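Local coordinates for polyguluronate lyase (Corynebacterium sp., PDB 1UAI), which probably cleaves the poly(alpha-L-guluronate) of alginate as a lyase, using a jelly-roll beta-sandwich, at residues A[3-6]-A[7-11]; A[183-186]-A[187-190]; A[203-207]-A[208-212]. All coordinates share one frame; numbering follows the deposited sequence.

In the fold
All three contacts are local; 1 and 2 lie at the surface of the jelly-roll beta-sandwich, 3 is partly buried, and none is in the core, their centres being 16 to 19 Å from that of the chain. None touches another. Contact 1 lies before strand 16-20 and rests on strands 45-47 and 54-59 at one border of the seven-stranded sheet. Contact 2 leads from strand 176-182, at the other border of that sheet, into strand 189-192 of the second sheet; contact 3 opens strand 211-223 of the first. Contacts 1 and 3 each hold one cysteine of a disulfide. Glutamine side chains bind backbone in contact 1, an asparagine joins a histidine to a carbonyl in contact 2, and asparagine and serines dominate contact 3.

Contact 1 of 3, residues A[3-6]-A[7-11]; sequences PCDY and PAQQL
Q9 reaches back toward 3-6 and places its amide oxygen against two consecutive backbone N-H groups. OE1 of Q9 accepts from N of D5 at 2.9 Å, nearly along the C=O axis though with a bent N-H...O angle of 135°. It also accepts from N of Y6 at 3.0 Å, a straighter bond whose donor stands above the carbonyl plane. The Q9 chain is extended beyond CG (chi2 177°), which carries the amide this far, and its CD lies 4.1 Å from CD2 of Y6, the amide and ring planes being 59° apart. At the other end of the amide, water 1 accepts from NE2 of Q9 and donates to OD2 of D5.

Q10 works in the reverse sense: its NE2 gives a hydrogen to O of P3 at 2.8 Å. The chain bends at chi2 to bring the amide there. The main chain sets both glutamines in place, with N of Q9 bonded to O of Y6 at 2.8 Å and N of Q10 to O of P7.

Farther out, P7 and Q10 pack on V54, and C4 is joined to C51 by a disulfide. Two glutamine amides thus supply an acceptor and a donor to the backbone of 3-6, tying it to 7-11 through side-chain bonds as well as the main-chain bond from Q9 to Y6.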
loop_
_atom_site.group_PDB
_atom_site.type_symbol
_atom_site.label_atom_id
_atom_site.label_comp_id
_atom_site.label_asym_id
_atom_site.label_seq_id
_atom_site.Cartn_x
_atom_site.Cartn_y
_atom_site.Cartn_z
ATOM N N PRO A 3 9.825 11.567 17.558
ATOM C CA PRO A 3 8.870 11.392 16.459
ATOM C C PRO A 3 8.319 9.967 16.508
ATOM O O PRO A 3 7.994 9.379 15.478
ATOM C CB PRO A 3 9.745 11.610 15.240
ATOM C CG PRO A 3 10.979 10.838 15.631
ATOM C CD PRO A 3 11.170 11.140 17.124
ATOM N N CYS A 4 8.207 9.425 17.716
ATOM C CA CYS A 4 7.757 8.052 17.901
ATOM C C CYS A 4 6.299 7.843 18.297
ATOM O O CYS A 4 5.880 6.706 18.497
ATOM C CB CYS A 4 8.640 7.370 18.949
ATOM S SG CYS A 4 10.428 7.687 18.790
ATOM N N ASP A 5 5.524 8.916 18.400
ATOM C CA ASP A 5 4.132 8.777 18.818
ATOM C C ASP A 5 3.095 8.572 17.717
ATOM O O ASP A 5 2.147 7.808 17.898
ATOM C CB ASP A 5 3.718 9.979 19.674
ATOM C CG ASP A 5 4.578 10.138 20.914
ATOM O OD1 ASP A 5 4.966 9.111 21.508
ATOM O OD2 ASP A 5 4.854 11.291 21.300
ATOM N N TYR A 6 3.269 9.242 16.583
ATOM C CA TYR A 6 2.303 9.133 15.492
ATOM C C TYR A 6 2.952 8.876 14.144
ATOM O O TYR A 6 4.029 9.391 13.858
ATOM C CB TYR A 6 1.492 10.427 15.373
ATOM C CG TYR A 6 0.809 10.851 16.645
ATOM C CD1 TYR A 6 -0.235 10.102 17.179
ATOM C CD2 TYR A 6 1.207 12.003 17.320
ATOM C CE1 TYR A 6 -0.868 10.485 18.354
ATOM C CE2 TYR A 6 0.581 12.399 18.499
ATOM C CZ TYR A 6 -0.456 11.633 19.007
ATOM O OH TYR A 6 -1.090 12.020 20.166
ATOM N N PRO A 7 2.300 8.066 13.292
ATOM C CA PRO A 7 2.868 7.793 11.970
ATOM C C PRO A 7 3.183 9.097 11.229
ATOM O O PRO A 7 4.144 9.167 10.464
ATOM C CB PRO A 7 1.761 6.994 11.295
ATOM C CG PRO A 7 1.263 6.151 12.425
ATOM C CD PRO A 7 1.181 7.147 13.578
ATOM N N ALA A 8 2.377 10.129 11.474
ATOM C CA ALA A 8 2.562 11.427 10.826
ATOM C C ALA A 8 3.870 12.119 11.208
ATOM O O ALA A 8 4.228 13.138 10.619
ATOM C CB ALA A 8 1.378 12.338 11.140
ATOM N N GLN A 9 4.572 11.579 12.200
ATOM C CA GLN A 9 5.851 12.149 12.620
ATOM C C GLN A 9 7.002 11.441 11.904
ATOM O O GLN A 9 8.133 11.921 11.912
ATOM C CB GLN A 9 6.036 12.011 14.134
ATOM C CG GLN A 9 4.986 12.734 14.960
ATOM C CD GLN A 9 5.157 12.513 16.449
ATOM O OE1 GLN A 9 5.367 11.390 16.900
ATOM N NE2 GLN A 9 5.052 13.588 17.225
ATOM N N GLN A 10 6.704 10.301 11.286
ATOM C CA GLN A 10 7.699 9.505 10.564
ATOM C C GLN A 10 7.688 9.769 9.059
ATOM O O GLN A 10 8.727 9.700 8.397
ATOM C CB GLN A 10 7.446 8.017 10.804
ATOM C CG GLN A 10 7.774 7.529 12.203
ATOM C CD GLN A 10 9.263 7.518 12.476
ATOM O OE1 GLN A 10 10.058 7.150 11.613
ATOM N NE2 GLN A 10 9.649 7.908 13.687
ATOM N N LEU A 11 6.504 10.046 8.522
ATOM C CA LEU A 11 6.321 10.318 7.099
ATOM C C LEU A 11 5.463 11.567 6.964
ATOM O O LEU A 11 4.713 11.899 7.880
ATOM C CB LEU A 11 5.590 9.153 6.427
ATOM C CG LEU A 11 6.198 7.755 6.558
ATOM C CD1 LEU A 11 5.213 6.724 6.030
ATOM C CD2 LEU A 11 7.511 7.689 5.793
HETATM O O HOH W 1 4.585 13.652 20.140
#

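Contact 2 of 3, residues A[183-186]-A[187-190]; sequences HTSS and GNYF
The H183 imidazole meets the N188 amide at the ring edge, its NE2 directed at OD1 of N188 with the acceptor just 10° out of the ring plane. One face of the ring has the backbone N of S185 over its centre, 4.2 Å above the plane. Ring and amide planes are 62° apart, so the two flat groups join through an edge and do not stack.

The bond from NE2 of H183 to OD1 of N188 is 2.7 Å long. Relative to the asparagine, the donor is somewhat tilted from the carbonyl plane. H183 gets there with CG anti to its backbone N (chi1 -175°), while N188 comes from the opposite direction. The nitrogen of the same amide is used too: ND2 of N188 donates to O of S185 at 2.8 Å, in a somewhat bent bond. Both ends of the N188 amide are therefore engaged by the 183-186 segment, which fixes its rotation. ND2 has a second acceptor in O of W88, and the buried N188 side chain also packs against V125 and I118.

S185 turns its OG to D120, whose carboxylate accepts a hydrogen bond from it. G187 takes a positive phi, a conformation favourable to glycine. G187 and N188 both face W88, making a G1 beta bulge where the loop after strand 176-182 enters strand 189-192, part of a connection between the two sheets of the jelly-roll sandwich.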
loop_
_atom_site.group_PDB
_atom_site.type_symbol
_atom_site.label_atom_id
_atom_site.label_comp_id
_atom_site.label_asym_id
_atom_site.label_seq_id
_atom_site.Cartn_x
_atom_site.Cartn_y
_atom_site.Cartn_z
ATOM N N HIS A 183 -0.438 2.374 -20.231
ATOM C CA HIS A 183 -1.611 2.788 -19.470
ATOM C C HIS A 183 -1.960 4.213 -19.882
ATOM O O HIS A 183 -1.149 5.123 -19.719
ATOM C CB HIS A 183 -1.288 2.730 -17.976
ATOM C CG HIS A 183 -2.456 3.024 -17.088
ATOM N ND1 HIS A 183 -3.579 2.227 -17.045
ATOM C CD2 HIS A 183 -2.665 4.019 -16.195
ATOM C CE1 HIS A 183 -4.430 2.718 -16.162
ATOM N NE2 HIS A 183 -3.899 3.806 -15.632
ATOM N N THR A 184 -3.168 4.411 -20.400
ATOM C CA THR A 184 -3.579 5.731 -20.869
ATOM C C THR A 184 -4.798 6.339 -20.183
ATOM O O THR A 184 -5.188 7.463 -20.495
ATOM C CB THR A 184 -3.859 5.702 -22.382
ATOM O OG1 THR A 184 -4.894 4.749 -22.659
ATOM C CG2 THR A 184 -2.603 5.315 -23.145
ATOM N N SER A 185 -5.404 5.611 -19.254
ATOM C CA SER A 185 -6.575 6.140 -18.568
ATOM C C SER A 185 -6.168 7.177 -17.530
ATOM O O SER A 185 -5.019 7.212 -17.088
ATOM C CB SER A 185 -7.348 5.010 -17.884
ATOM O OG SER A 185 -6.592 4.438 -16.833
ATOM N N SER A 186 -7.114 8.035 -17.160
ATOM C CA SER A 186 -6.873 9.055 -16.150
ATOM C C SER A 186 -7.515 8.560 -14.858
ATOM O O SER A 186 -7.886 7.390 -14.762
ATOM C CB SER A 186 -7.490 10.390 -16.577
ATOM O OG SER A 186 -6.838 10.903 -17.726
ATOM N N GLY A 187 -7.641 9.441 -13.871
ATOM C CA GLY A 187 -8.234 9.049 -12.603
ATOM C C GLY A 187 -7.337 8.156 -11.760
ATOM O O GLY A 187 -7.816 7.395 -10.921
ATOM N N ASN A 188 -6.030 8.249 -11.981
ATOM C CA ASN A 188 -5.066 7.441 -11.239
ATOM C C ASN A 188 -4.687 8.071 -9.907
ATOM O O ASN A 188 -4.789 9.283 -9.729
ATOM C CB ASN A 188 -3.788 7.266 -12.057
ATOM C CG ASN A 188 -4.037 6.612 -13.388
ATOM O OD1 ASN A 188 -4.305 5.414 -13.458
ATOM N ND2 ASN A 188 -3.956 7.396 -14.459
ATOM N N TYR A 189 -4.245 7.229 -8.977
ATOM C CA TYR A 189 -3.789 7.680 -7.671
ATOM C C TYR A 189 -2.916 6.599 -7.049
ATOM O O TYR A 189 -3.003 5.422 -7.412
ATOM C CB TYR A 189 -4.974 8.045 -6.762
ATOM C CG TYR A 189 -5.935 6.927 -6.433
ATOM C CD1 TYR A 189 -5.745 6.125 -5.308
ATOM C CD2 TYR A 189 -7.057 6.694 -7.227
ATOM C CE1 TYR A 189 -6.653 5.125 -4.978
ATOM C CE2 TYR A 189 -7.971 5.693 -6.906
ATOM C CZ TYR A 189 -7.762 4.914 -5.780
ATOM O OH TYR A 189 -8.664 3.929 -5.442
ATOM N N PHE A 190 -2.055 7.013 -6.128
ATOM C CA PHE A 190 -1.139 6.100 -5.458
ATOM C C PHE A 190 -1.674 5.601 -4.119
ATOM O O PHE A 190 -2.505 6.254 -3.475
ATOM C CB PHE A 190 0.204 6.793 -5.193
ATOM C CG PHE A 190 0.980 7.148 -6.434
ATOM C CD1 PHE A 190 1.413 6.161 -7.315
ATOM C CD2 PHE A 190 1.327 8.472 -6.692
ATOM C CE1 PHE A 190 2.186 6.488 -8.431
ATOM C CE2 PHE A 190 2.098 8.809 -7.802
ATOM C CZ PHE A 190 2.530 7.814 -8.672
#

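Contact 3 of 3, residues A[203-207]-A[208-212]; sequences SSPCS and SSNYG
N210 turns its side chain back toward 203-207, where ND2 bridges a serine hydroxyl and a proline carbonyl. A chi1 of -179° sets CG trans to the main-chain nitrogen and sends the amide into the curve of the loop. ND2 of N210 donates to O of P205 at 2.9 Å, almost straight at 169° and with that oxygen close to the amide plane. Its second bond, to OG of S203, is also 2.9 Å but more bent, with OG tilted 22° from the plane. Beside them the side chains of P205 and N210 pass at a slant, CD of the proline 3.9 Å from ND2.

The S207 and S209 hydroxyls meet tip to tip, OG to OG at 2.8 Å, and form a hydrogen bond in which either may donate. Both belong to the type I beta turn from S207 to N210, as its first and third residues; N of N210 closes it on O of S207 at 3.1 Å.

E108 completes the set: its N donates to OD1 of N210 and its O bonds to OG of S203. C206, at the centre of an inverse gamma turn, is linked to C200 by a disulfide. At the start of strand 211-223 the buried N210 thus has ND2 engaged by S203 and P205, and OD1 by E108.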
loop_
_atom_site.group_PDB
_atom_site.type_symbol
_atom_site.label_atom_id
_atom_site.label_comp_id
_atom_site.label_asym_id
_atom_site.label_seq_id
_atom_site.Cartn_x
_atom_site.Cartn_y
_atom_site.Cartn_z
ATOM N N SER A 203 -8.066 -18.424 4.257
ATOM C CA SER A 203 -6.941 -18.461 5.182
ATOM C C SER A 203 -7.451 -18.763 6.582
ATOM O O SER A 203 -8.446 -18.192 7.026
ATOM C CB SER A 203 -6.192 -17.124 5.193
ATOM O OG SER A 203 -5.139 -17.142 6.147
ATOM N N SER A 204 -6.771 -19.671 7.269
ATOM C CA SER A 204 -7.140 -20.045 8.628
ATOM C C SER A 204 -5.871 -20.003 9.468
ATOM O O SER A 204 -4.776 -20.214 8.952
ATOM C CB SER A 204 -7.749 -21.452 8.644
ATOM O OG SER A 204 -6.886 -22.390 8.028
ATOM N N PRO A 205 -5.999 -19.729 10.775
ATOM C CA PRO A 205 -7.246 -19.465 11.496
ATOM C C PRO A 205 -7.840 -18.086 11.223
ATOM O O PRO A 205 -7.148 -17.168 10.776
ATOM C CB PRO A 205 -6.830 -19.621 12.952
ATOM C CG PRO A 205 -5.451 -19.049 12.940
ATOM C CD PRO A 205 -4.846 -19.670 11.694
ATOM N N CYS A 206 -9.131 -17.946 11.500
ATOM C CA CYS A 206 -9.810 -16.673 11.314
ATOM C C CYS A 206 -9.535 -15.900 12.596
ATOM O O CYS A 206 -10.363 -15.848 13.510
ATOM C CB CYS A 206 -11.302 -16.905 11.124
ATOM S SG CYS A 206 -12.221 -15.406 10.672
ATOM N N SER A 207 -8.357 -15.293 12.643
ATOM C CA SER A 207 -7.903 -14.580 13.823
ATOM C C SER A 207 -7.080 -13.343 13.497
ATOM O O SER A 207 -6.458 -13.260 12.436
ATOM C CB SER A 207 -7.069 -15.547 14.665
ATOM O OG SER A 207 -6.280 -14.881 15.630
ATOM N N SER A 208 -7.064 -12.389 14.421
ATOM C CA SER A 208 -6.299 -11.167 14.226
ATOM C C SER A 208 -4.802 -11.441 14.319
ATOM O O SER A 208 -3.992 -10.564 14.027
ATOM C CB SER A 208 -6.709 -10.110 15.255
ATOM O OG SER A 208 -8.037 -9.673 15.029
ATOM N N SER A 209 -4.435 -12.657 14.717
ATOM C CA SER A 209 -3.025 -13.035 14.822
ATOM C C SER A 209 -2.510 -13.620 13.502
ATOM O O SER A 209 -1.336 -13.970 13.383
ATOM C CB SER A 209 -2.829 -14.054 15.947
ATOM O OG SER A 209 -3.508 -15.262 15.663
ATOM N N ASN A 210 -3.408 -13.726 12.527
ATOM C CA ASN A 210 -3.102 -14.242 11.189
ATOM C C ASN A 210 -3.165 -12.988 10.323
ATOM O O ASN A 210 -4.251 -12.535 9.960
ATOM C CB ASN A 210 -4.181 -15.248 10.785
ATOM C CG ASN A 210 -3.943 -15.852 9.422
ATOM O OD1 ASN A 210 -2.989 -15.501 8.726
ATOM N ND2 ASN A 210 -4.819 -16.766 9.024
ATOM N N TYR A 211 -2.004 -12.438 9.976
ATOM C CA TYR A 211 -1.994 -11.170 9.263
ATOM C C TYR A 211 -0.837 -10.872 8.328
ATOM O O TYR A 211 0.187 -11.556 8.312
ATOM C CB TYR A 211 -2.039 -10.050 10.307
ATOM C CG TYR A 211 -0.822 -10.044 11.226
ATOM C CD1 TYR A 211 0.367 -9.411 10.850
ATOM C CD2 TYR A 211 -0.855 -10.692 12.463
ATOM C CE1 TYR A 211 1.490 -9.422 11.684
ATOM C CE2 TYR A 211 0.262 -10.711 13.302
ATOM C CZ TYR A 211 1.429 -10.074 12.909
ATOM O OH TYR A 211 2.524 -10.084 13.744
ATOM N N GLY A 212 -1.039 -9.809 7.559
ATOM C CA GLY A 212 -0.021 -9.306 6.668
ATOM C C GLY A 212 0.415 -7.991 7.296
ATOM O O GLY A 212 -0.403 -7.274 7.885
#